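Local coordinates for protein PpBBE-like 1 D396N (Physcomitrella patens subsp. patens, PDB 6EO5) that is an FAD-dependent cellobiose oxidase, a berberine bridge enzyme-like member of the VAO flavoprotein family with a bi-covalently attached flavin, at residues R198-T203 with A440-S445; I364-G369 with Q429-R434. One frame throughout, in Å; residues are numbered along the deposited sequence.

Contact 1: residues R198-T203 with A440-S445; sequences RGAGAT and AYYGSS. With FAD (flavin-adenine dinucleotide), chain C.
The phenol end of Y442 meets the backbone and methyl group at G199-A200. G199 O sits at the edge of the Y442 ring, close to its plane and 3.5 Å from CE1. A200 CB approaches the same corner obliquely, 3.6 Å from Y442 CE1, and stays beside CZ and OH as well. With CG anti to the carbonyl carbon (chi1 -61°), the ring reaches out from the end of helix 438-442 across to the end of helix 191-200. The next shell holds it: Y441 CB stands 3.9 Å above the Y442 ring plane, over its centre, L449 touches both A200 and Y442, and G199 O also accepts a hydrogen bond from Q429 NE2. Replacing Y442 by an alanine would probably open a gap beside A200 and L449. Further along, G201, A202 and T203 belong to the FAD pocket. T203 N donates a nearly straight bond to FAD N3A (3.0 Å, 165°). On the ribose side A202 CB lies beside FAD O4B, and T203 OG1 is 2.6 Å from FAD O2B. The chemistry implies a division of labour: apolar packing of A200 CB on Y442 joins the two helix ends, while the following residues bind the adenosine half of FAD, with one backbone N-H on the adenine and side chains beside the ribose.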
loop_
_atom_site.group_PDB
_atom_site.type_symbol
_atom_site.label_atom_id
_atom_site.label_comp_id
_atom_site.label_asym_id
_atom_site.label_seq_id
_atom_site.Cartn_x
_atom_site.Cartn_y
_atom_site.Cartn_z
ATOM N N ARG A 198 -2.196 12.987 -0.885
ATOM C CA ARG A 198 -2.258 12.240 0.371
ATOM C C ARG A 198 -3.491 11.329 0.389
ATOM O O ARG A 198 -4.445 11.524 1.147
ATOM C CB ARG A 198 -2.266 13.203 1.551
ATOM C CG ARG A 198 -0.909 13.786 1.883
ATOM C CD ARG A 198 -0.947 15.303 2.040
ATOM N NE ARG A 198 -1.236 15.766 3.398
ATOM C CZ ARG A 198 -2.132 16.706 3.693
ATOM N NH1 ARG A 198 -2.830 17.293 2.732
ATOM N NH2 ARG A 198 -2.319 17.072 4.952
ATOM N N GLY A 199 -3.453 10.301 -0.461
ATOM C CA GLY A 199 -4.569 9.379 -0.547
ATOM C C GLY A 199 -5.072 9.077 -1.953
ATOM O O GLY A 199 -5.610 7.992 -2.203
ATOM N N ALA A 200 -4.913 10.024 -2.886
ATOM C CA ALA A 200 -5.347 9.803 -4.261
ATOM C C ALA A 200 -4.262 10.163 -5.271
ATOM O O ALA A 200 -4.576 10.469 -6.422
ATOM C CB ALA A 200 -6.631 10.584 -4.561
ATOM N N GLY A 201 -2.991 10.113 -4.876
ATOM C CA GLY A 201 -1.921 10.568 -5.751
ATOM C C GLY A 201 -1.480 9.614 -6.847
ATOM O O GLY A 201 -0.686 10.013 -7.705
ATOM N N ALA A 202 -1.959 8.372 -6.859
ATOM C CA ALA A 202 -1.494 7.435 -7.877
ATOM C C ALA A 202 -1.860 7.906 -9.290
ATOM O O ALA A 202 -3.045 7.964 -9.643
ATOM C CB ALA A 202 -2.069 6.041 -7.623
ATOM N N THR A 203 -0.843 8.268 -10.086
ATOM C CA THR A 203 -0.972 8.636 -11.497
ATOM C C THR A 203 -1.789 9.905 -11.748
ATOM O O THR A 203 -1.350 10.783 -12.496
ATOM C CB THR A 203 -1.577 7.472 -12.293
ATOM O OG1 THR A 203 -0.583 6.462 -12.494
ATOM C CG2 THR A 203 -2.107 7.947 -13.660
ATOM N N ALA A 440 -16.409 4.418 -2.943
ATOM C CA ALA A 440 -15.980 3.560 -1.847
ATOM C C ALA A 440 -14.584 3.935 -1.356
ATOM O O ALA A 440 -14.265 3.728 -0.176
ATOM C CB ALA A 440 -16.021 2.100 -2.275
ATOM N N TYR A 441 -13.746 4.487 -2.235
ATOM C CA TYR A 441 -12.401 4.875 -1.834
ATOM C C TYR A 441 -12.331 6.317 -1.359
ATOM O O TYR A 441 -11.577 6.627 -0.434
ATOM C CB TYR A 441 -11.416 4.682 -2.988
ATOM C CG TYR A 441 -11.177 3.242 -3.377
ATOM C CD1 TYR A 441 -10.683 2.324 -2.455
ATOM C CD2 TYR A 441 -11.436 2.801 -4.670
ATOM C CE1 TYR A 441 -10.455 1.006 -2.817
ATOM C CE2 TYR A 441 -11.210 1.492 -5.037
ATOM C CZ TYR A 441 -10.715 0.597 -4.109
ATOM O OH TYR A 441 -10.486 -0.711 -4.479
ATOM N N TYR A 442 -13.121 7.205 -1.949
ATOM C CA TYR A 442 -12.917 8.629 -1.769
ATOM C C TYR A 442 -14.100 9.359 -1.140
ATOM O O TYR A 442 -13.893 10.442 -0.582
ATOM C CB TYR A 442 -12.543 9.260 -3.123
ATOM C CG TYR A 442 -11.253 8.683 -3.694
ATOM C CD1 TYR A 442 -10.086 8.622 -2.917
ATOM C CD2 TYR A 442 -11.196 8.180 -4.984
ATOM C CE1 TYR A 442 -8.892 8.088 -3.429
ATOM C CE2 TYR A 442 -10.014 7.643 -5.501
ATOM C CZ TYR A 442 -8.871 7.595 -4.718
ATOM O OH TYR A 442 -7.708 7.062 -5.229
ATOM N N GLY A 443 -15.316 8.806 -1.209
ATOM C CA GLY A 443 -16.449 9.329 -0.445
ATOM C C GLY A 443 -16.638 10.842 -0.508
ATOM O O GLY A 443 -16.729 11.434 -1.591
ATOM N N SER A 444 -16.690 11.481 0.675
ATOM C CA SER A 444 -16.996 12.915 0.780
ATOM C C SER A 444 -15.948 13.807 0.133
ATOM O O SER A 444 -16.215 14.994 -0.067
ATOM C CB SER A 444 -17.119 13.374 2.239
ATOM O OG SER A 444 -18.108 12.667 2.966
ATOM N N SER A 445 -14.757 13.292 -0.151
ATOM C CA SER A 445 -13.693 14.092 -0.734
ATOM C C SER A 445 -13.614 13.966 -2.246
ATOM O O SER A 445 -12.770 14.620 -2.861
ATOM C CB SER A 445 -12.338 13.707 -0.111
ATOM O OG SER A 445 -12.238 14.146 1.238
HETATM P PA FAD C . 3.027 0.593 -8.458
HETATM O O1A FAD C . 2.294 -0.520 -9.192
HETATM O O2A FAD C . 4.332 0.941 -9.125
HETATM O O5B FAD C . 2.133 1.917 -8.226
HETATM C C5B FAD C . 0.766 1.837 -7.881
HETATM C C4B FAD C . 0.001 3.043 -8.414
HETATM O O4B FAD C . 0.661 4.241 -8.049
HETATM C C3B FAD C . -0.085 3.041 -9.930
HETATM O O3B FAD C . -1.293 3.662 -10.309
HETATM C C2B FAD C . 1.066 3.927 -10.330
HETATM O O2B FAD C . 0.869 4.503 -11.597
HETATM C C1B FAD C . 1.081 4.952 -9.202
HETATM N N9A FAD C . 2.443 5.518 -9.071
HETATM C C8A FAD C . 3.615 4.816 -8.919
HETATM N N7A FAD C . 4.643 5.690 -8.858
HETATM C C5A FAD C . 4.148 6.941 -8.975
HETATM C C6A FAD C . 4.757 8.181 -8.990
HETATM N N6A FAD C . 6.077 8.268 -8.866
HETATM N N1A FAD C . 3.990 9.318 -9.125
HETATM C C2A FAD C . 2.625 9.208 -9.261
HETATM N N3A FAD C . 2.018 7.970 -9.254
HETATM C C4A FAD C . 2.771 6.851 -9.116
HETATM N N1 FAD C . -0.117 -2.011 1.455
HETATM C C2 FAD C . -0.051 -1.498 2.755
HETATM O O2 FAD C . -0.617 -0.436 3.089
HETATM N N3 FAD C . 0.682 -2.185 3.708
HETATM C C4 FAD C . 1.330 -3.359 3.386
HETATM O O4 FAD C . 1.983 -3.940 4.247
HETATM C C4X FAD C . 1.261 -3.870 2.098
HETATM N N5 FAD C . 1.950 -5.019 1.773
HETATM C C5X FAD C . 2.150 -5.349 0.446
HETATM C C6 FAD C . 2.964 -6.431 0.128
HETATM C C7 FAD C . 3.305 -6.744 -1.198
HETATM C C7M FAD C . 4.207 -7.919 -1.501
HETATM C C8 FAD C . 2.703 -5.995 -2.231
HETATM C C8M FAD C . 2.928 -6.347 -3.690
HETATM C C9 FAD C . 1.809 -4.962 -1.891
HETATM C C9A FAD C . 1.533 -4.608 -0.558
HETATM N N10 FAD C . 0.618 -3.612 -0.191
HETATM C C10 FAD C . 0.568 -3.169 1.116
HETATM C "C1'" FAD C . -0.111 -2.803 -1.212
HETATM C "C2'" FAD C . 0.743 -1.597 -1.592
HETATM O "O2'" FAD C . 0.687 -0.563 -0.637
HETATM C "C3'" FAD C . 0.255 -1.063 -2.919
HETATM O "O3'" FAD C . 0.384 -2.123 -3.837
HETATM C "C4'" FAD C . 1.077 0.155 -3.330
HETATM O "O4'" FAD C . 0.253 1.021 -4.086
HETATM C "C5'" FAD C . 2.320 -0.268 -4.110
HETATM O "O5'" FAD C . 3.055 0.823 -4.626
HETATM P P FAD C . 4.144 0.534 -5.785
HETATM O O1P FAD C . 4.908 1.803 -6.083
HETATM O O2P FAD C . 5.053 -0.628 -5.484
HETATM O O3P FAD C . 3.228 -0.021 -6.985
#

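Contact 2: residues I364-G369 with Q429-R434; sequences IYNLYG and QNYIDR. With FAD (flavin-adenine dinucleotide), chain C.
One weak hydrogen bond joins N366 to Y431: ND2 donates to the phenol OH over 3.3 Å, bent to 125° at the hydrogen. The amide comes to the edge of the tyrosine ring, near its plane, while the two side chains cross obliquely with their flat groups 56° apart. N366 holds CG anti to its carbonyl carbon (chi1 -67°), which sends the amide off the strand to the phenol. With so bent a bond, the pair is better read as a light polar contact than as a firm clamp.

Packing against the flavin is the second kind of interaction. Y431 CE1 is 3.8 Å from FAD N1, an oblique approach that places the tyrosine beside the pyrimidine part of the isoalloxazine. The residue before it serves the ribityl chain: N430 ND2 is 2.7 Å from FAD O4', and N430 CB comes within 3.6 Å of FAD O2'. Through these two consecutive side chains the berberine-like C-terminal family region contributes to the FAD pocket, from ring to sugar alcohol.

Ionic bonds fasten the far end of 429-434, where the two carboxylate oxygens of D433 make salt bridges to K332 and K334 on strand 331-338. Strand 361-367 lies between 253-259 and 391-398 in the seven-stranded antiparallel sheet; N366 touches A256 and S392 on these neighbours, and Y431 rests on Q394, so the loop between helices 405-420 and 438-442 lies against this sheet.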
loop_
_atom_site.group_PDB
_atom_site.type_symbol
_atom_site.label_atom_id
_atom_site.label_comp_id
_atom_site.label_asym_id
_atom_site.label_seq_id
_atom_site.Cartn_x
_atom_site.Cartn_y
_atom_site.Cartn_z
ATOM N N ILE A 364 -6.366 -10.906 5.743
ATOM C CA ILE A 364 -5.523 -10.179 6.690
ATOM C C ILE A 364 -6.282 -8.945 7.167
ATOM O O ILE A 364 -6.850 -8.211 6.353
ATOM C CB ILE A 364 -4.178 -9.779 6.047
ATOM C CG1 ILE A 364 -3.429 -11.011 5.549
ATOM C CG2 ILE A 364 -3.294 -8.943 6.998
ATOM C CD1 ILE A 364 -2.139 -10.664 4.861
ATOM N N TYR A 365 -6.259 -8.695 8.482
ATOM C CA TYR A 365 -7.072 -7.656 9.116
ATOM C C TYR A 365 -6.142 -6.677 9.820
ATOM O O TYR A 365 -5.619 -6.988 10.895
ATOM C CB TYR A 365 -8.061 -8.269 10.110
ATOM C CG TYR A 365 -8.925 -9.386 9.547
ATOM C CD1 TYR A 365 -8.395 -10.648 9.295
ATOM C CD2 TYR A 365 -10.279 -9.190 9.293
ATOM C CE1 TYR A 365 -9.188 -11.675 8.789
ATOM C CE2 TYR A 365 -11.079 -10.215 8.791
ATOM C CZ TYR A 365 -10.526 -11.455 8.540
ATOM O OH TYR A 365 -11.307 -12.484 8.049
ATOM N N ASN A 366 -5.927 -5.502 9.227
ATOM C CA ASN A 366 -5.062 -4.483 9.823
ATOM C C ASN A 366 -5.852 -3.668 10.833
ATOM O O ASN A 366 -6.896 -3.108 10.493
ATOM C CB ASN A 366 -4.493 -3.555 8.758
ATOM C CG ASN A 366 -3.535 -4.249 7.842
ATOM O OD1 ASN A 366 -3.021 -5.316 8.166
ATOM N ND2 ASN A 366 -3.276 -3.643 6.685
ATOM N N LEU A 367 -5.347 -3.568 12.059
ATOM C CA LEU A 367 -6.085 -2.884 13.112
ATOM C C LEU A 367 -5.894 -1.374 12.999
ATOM O O LEU A 367 -4.762 -0.893 12.884
ATOM C CB LEU A 367 -5.627 -3.382 14.480
ATOM C CG LEU A 367 -6.308 -2.710 15.666
ATOM C CD1 LEU A 367 -7.728 -3.236 15.787
ATOM C CD2 LEU A 367 -5.512 -2.930 16.950
ATOM N N TYR A 368 -7.011 -0.630 13.009
ATOM C CA TYR A 368 -6.983 0.825 13.055
ATOM C C TYR A 368 -7.390 1.223 14.485
ATOM O O TYR A 368 -6.570 1.133 15.408
ATOM C CB TYR A 368 -7.875 1.453 11.986
ATOM C CG TYR A 368 -7.349 1.383 10.559
ATOM C CD1 TYR A 368 -7.073 0.159 9.948
ATOM C CD2 TYR A 368 -7.154 2.544 9.816
ATOM C CE1 TYR A 368 -6.598 0.094 8.644
ATOM C CE2 TYR A 368 -6.679 2.488 8.513
ATOM C CZ TYR A 368 -6.407 1.261 7.935
ATOM O OH TYR A 368 -5.954 1.200 6.634
ATOM N N GLY A 369 -8.624 1.683 14.683
ATOM C CA GLY A 369 -9.139 1.897 16.022
ATOM C C GLY A 369 -8.999 3.329 16.509
ATOM O O GLY A 369 -8.190 4.119 16.021
ATOM N N GLN A 429 -7.658 1.848 -0.875
ATOM C CA GLN A 429 -7.251 2.041 -2.264
ATOM C C GLN A 429 -5.876 1.467 -2.589
ATOM O O GLN A 429 -5.551 1.336 -3.779
ATOM C CB GLN A 429 -7.295 3.527 -2.615
ATOM C CG GLN A 429 -6.661 4.448 -1.585
ATOM C CD GLN A 429 -7.672 5.036 -0.615
ATOM O OE1 GLN A 429 -8.504 4.316 -0.037
ATOM N NE2 GLN A 429 -7.608 6.355 -0.430
ATOM N N ASN A 430 -5.052 1.127 -1.587
ATOM C CA ASN A 430 -3.834 0.395 -1.911
ATOM C C ASN A 430 -4.090 -1.080 -2.153
ATOM O O ASN A 430 -3.199 -1.764 -2.661
ATOM C CB ASN A 430 -2.776 0.546 -0.822
ATOM C CG ASN A 430 -1.876 1.735 -1.048
ATOM O OD1 ASN A 430 -1.516 2.433 -0.098
ATOM N ND2 ASN A 430 -1.499 1.974 -2.298
ATOM N N TYR A 431 -5.269 -1.583 -1.801
ATOM C CA TYR A 431 -5.713 -2.901 -2.266
ATOM C C TYR A 431 -6.627 -2.752 -3.488
ATOM O O TYR A 431 -7.714 -3.321 -3.567
ATOM C CB TYR A 431 -6.398 -3.656 -1.130
ATOM C CG TYR A 431 -5.523 -3.834 0.092
ATOM C CD1 TYR A 431 -4.135 -3.852 -0.017
ATOM C CD2 TYR A 431 -6.081 -3.987 1.357
ATOM C CE1 TYR A 431 -3.324 -4.012 1.095
ATOM C CE2 TYR A 431 -5.274 -4.149 2.482
ATOM C CZ TYR A 431 -3.892 -4.156 2.343
ATOM O OH TYR A 431 -3.079 -4.316 3.455
ATOM N N ILE A 432 -6.147 -1.986 -4.471
ATOM C CA ILE A 432 -6.976 -1.473 -5.560
ATOM C C ILE A 432 -7.781 -2.580 -6.258
ATOM O O ILE A 432 -7.287 -3.687 -6.524
ATOM C CB ILE A 432 -6.070 -0.694 -6.536
ATOM C CG1 ILE A 432 -6.895 0.236 -7.418
ATOM C CG2 ILE A 432 -5.188 -1.625 -7.354
ATOM C CD1 ILE A 432 -7.718 1.217 -6.618
ATOM N N ASP A 433 -9.047 -2.274 -6.548
ATOM C CA ASP A 433 -10.037 -3.258 -6.997
ATOM C C ASP A 433 -10.898 -2.605 -8.068
ATOM O O ASP A 433 -11.644 -1.664 -7.774
ATOM C CB ASP A 433 -10.892 -3.728 -5.815
ATOM C CG ASP A 433 -11.976 -4.747 -6.199
ATOM O OD1 ASP A 433 -12.170 -5.089 -7.403
ATOM O OD2 ASP A 433 -12.653 -5.203 -5.255
ATOM N N ARG A 434 -10.806 -3.108 -9.303
ATOM C CA ARG A 434 -11.478 -2.465 -10.430
ATOM C C ARG A 434 -13.001 -2.509 -10.323
ATOM O O ARG A 434 -13.680 -1.727 -10.999
ATOM C CB ARG A 434 -11.024 -3.113 -11.738
ATOM C CG ARG A 434 -11.409 -2.345 -12.978
ATOM C CD ARG A 434 -10.748 -2.959 -14.196
ATOM N NE ARG A 434 -11.068 -2.264 -15.438
ATOM C CZ ARG A 434 -10.314 -2.345 -16.526
ATOM N NH1 ARG A 434 -9.211 -3.076 -16.500
ATOM N NH2 ARG A 434 -10.653 -1.699 -17.636
HETATM P PA FAD C . 3.027 0.593 -8.458
HETATM O O1A FAD C . 2.294 -0.520 -9.192
HETATM O O2A FAD C . 4.332 0.941 -9.125
HETATM O O5B FAD C . 2.133 1.917 -8.226
HETATM C C5B FAD C . 0.766 1.837 -7.881
HETATM C C4B FAD C . 0.001 3.043 -8.414
HETATM O O4B FAD C . 0.661 4.241 -8.049
HETATM C C3B FAD C . -0.085 3.041 -9.930
HETATM O O3B FAD C . -1.293 3.662 -10.309
HETATM C C2B FAD C . 1.066 3.927 -10.330
HETATM O O2B FAD C . 0.869 4.503 -11.597
HETATM C C1B FAD C . 1.081 4.952 -9.202
HETATM N N9A FAD C . 2.443 5.518 -9.071
HETATM C C8A FAD C . 3.615 4.816 -8.919
HETATM N N7A FAD C . 4.643 5.690 -8.858
HETATM C C5A FAD C . 4.148 6.941 -8.975
HETATM C C6A FAD C . 4.757 8.181 -8.990
HETATM N N6A FAD C . 6.077 8.268 -8.866
HETATM N N1A FAD C . 3.990 9.318 -9.125
HETATM C C2A FAD C . 2.625 9.208 -9.261
HETATM N N3A FAD C . 2.018 7.970 -9.254
HETATM C C4A FAD C . 2.771 6.851 -9.116
HETATM N N1 FAD C . -0.117 -2.011 1.455
HETATM C C2 FAD C . -0.051 -1.498 2.755
HETATM O O2 FAD C . -0.617 -0.436 3.089
HETATM N N3 FAD C . 0.682 -2.185 3.708
HETATM C C4 FAD C . 1.330 -3.359 3.386
HETATM O O4 FAD C . 1.983 -3.940 4.247
HETATM C C4X FAD C . 1.261 -3.870 2.098
HETATM N N5 FAD C . 1.950 -5.019 1.773
HETATM C C5X FAD C . 2.150 -5.349 0.446
HETATM C C6 FAD C . 2.964 -6.431 0.128
HETATM C C7 FAD C . 3.305 -6.744 -1.198
HETATM C C7M FAD C . 4.207 -7.919 -1.501
HETATM C C8 FAD C . 2.703 -5.995 -2.231
HETATM C C8M FAD C . 2.928 -6.347 -3.690
HETATM C C9 FAD C . 1.809 -4.962 -1.891
HETATM C C9A FAD C . 1.533 -4.608 -0.558
HETATM N N10 FAD C . 0.618 -3.612 -0.191
HETATM C C10 FAD C . 0.568 -3.169 1.116
HETATM C "C1'" FAD C . -0.111 -2.803 -1.212
HETATM C "C2'" FAD C . 0.743 -1.597 -1.592
HETATM O "O2'" FAD C . 0.687 -0.563 -0.637
HETATM C "C3'" FAD C . 0.255 -1.063 -2.919
HETATM O "O3'" FAD C . 0.384 -2.123 -3.837
HETATM C "C4'" FAD C . 1.077 0.155 -3.330
HETATM O "O4'" FAD C . 0.253 1.021 -4.086
HETATM C "C5'" FAD C . 2.320 -0.268 -4.110
HETATM O "O5'" FAD C . 3.055 0.823 -4.626
HETATM P P FAD C . 4.144 0.534 -5.785
HETATM O O1P FAD C . 4.908 1.803 -6.083
HETATM O O2P FAD C . 5.053 -0.628 -5.484
HETATM O O3P FAD C . 3.228 -0.021 -6.985
#

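In the fold
From the N terminus, the chain runs through strands 170-176 and 182-186 to helix 191-200, whose end and following loop give the first half of contact 1. It next winds through the seven-stranded antiparallel sheet, supplying 364-369 on strand 361-367, and continues through helix 405-420 to 429-434, where contact 2 closes a loop of 59 intervening residues. Only a few residues later 440-445 returns to 198-203, closing the larger loop of 236, so contact 2 is enclosed by contact 1. Their centres lie about 13 Å apart, and Q429 and Y441 help bridge them. Both line one FAD, towards its two ends.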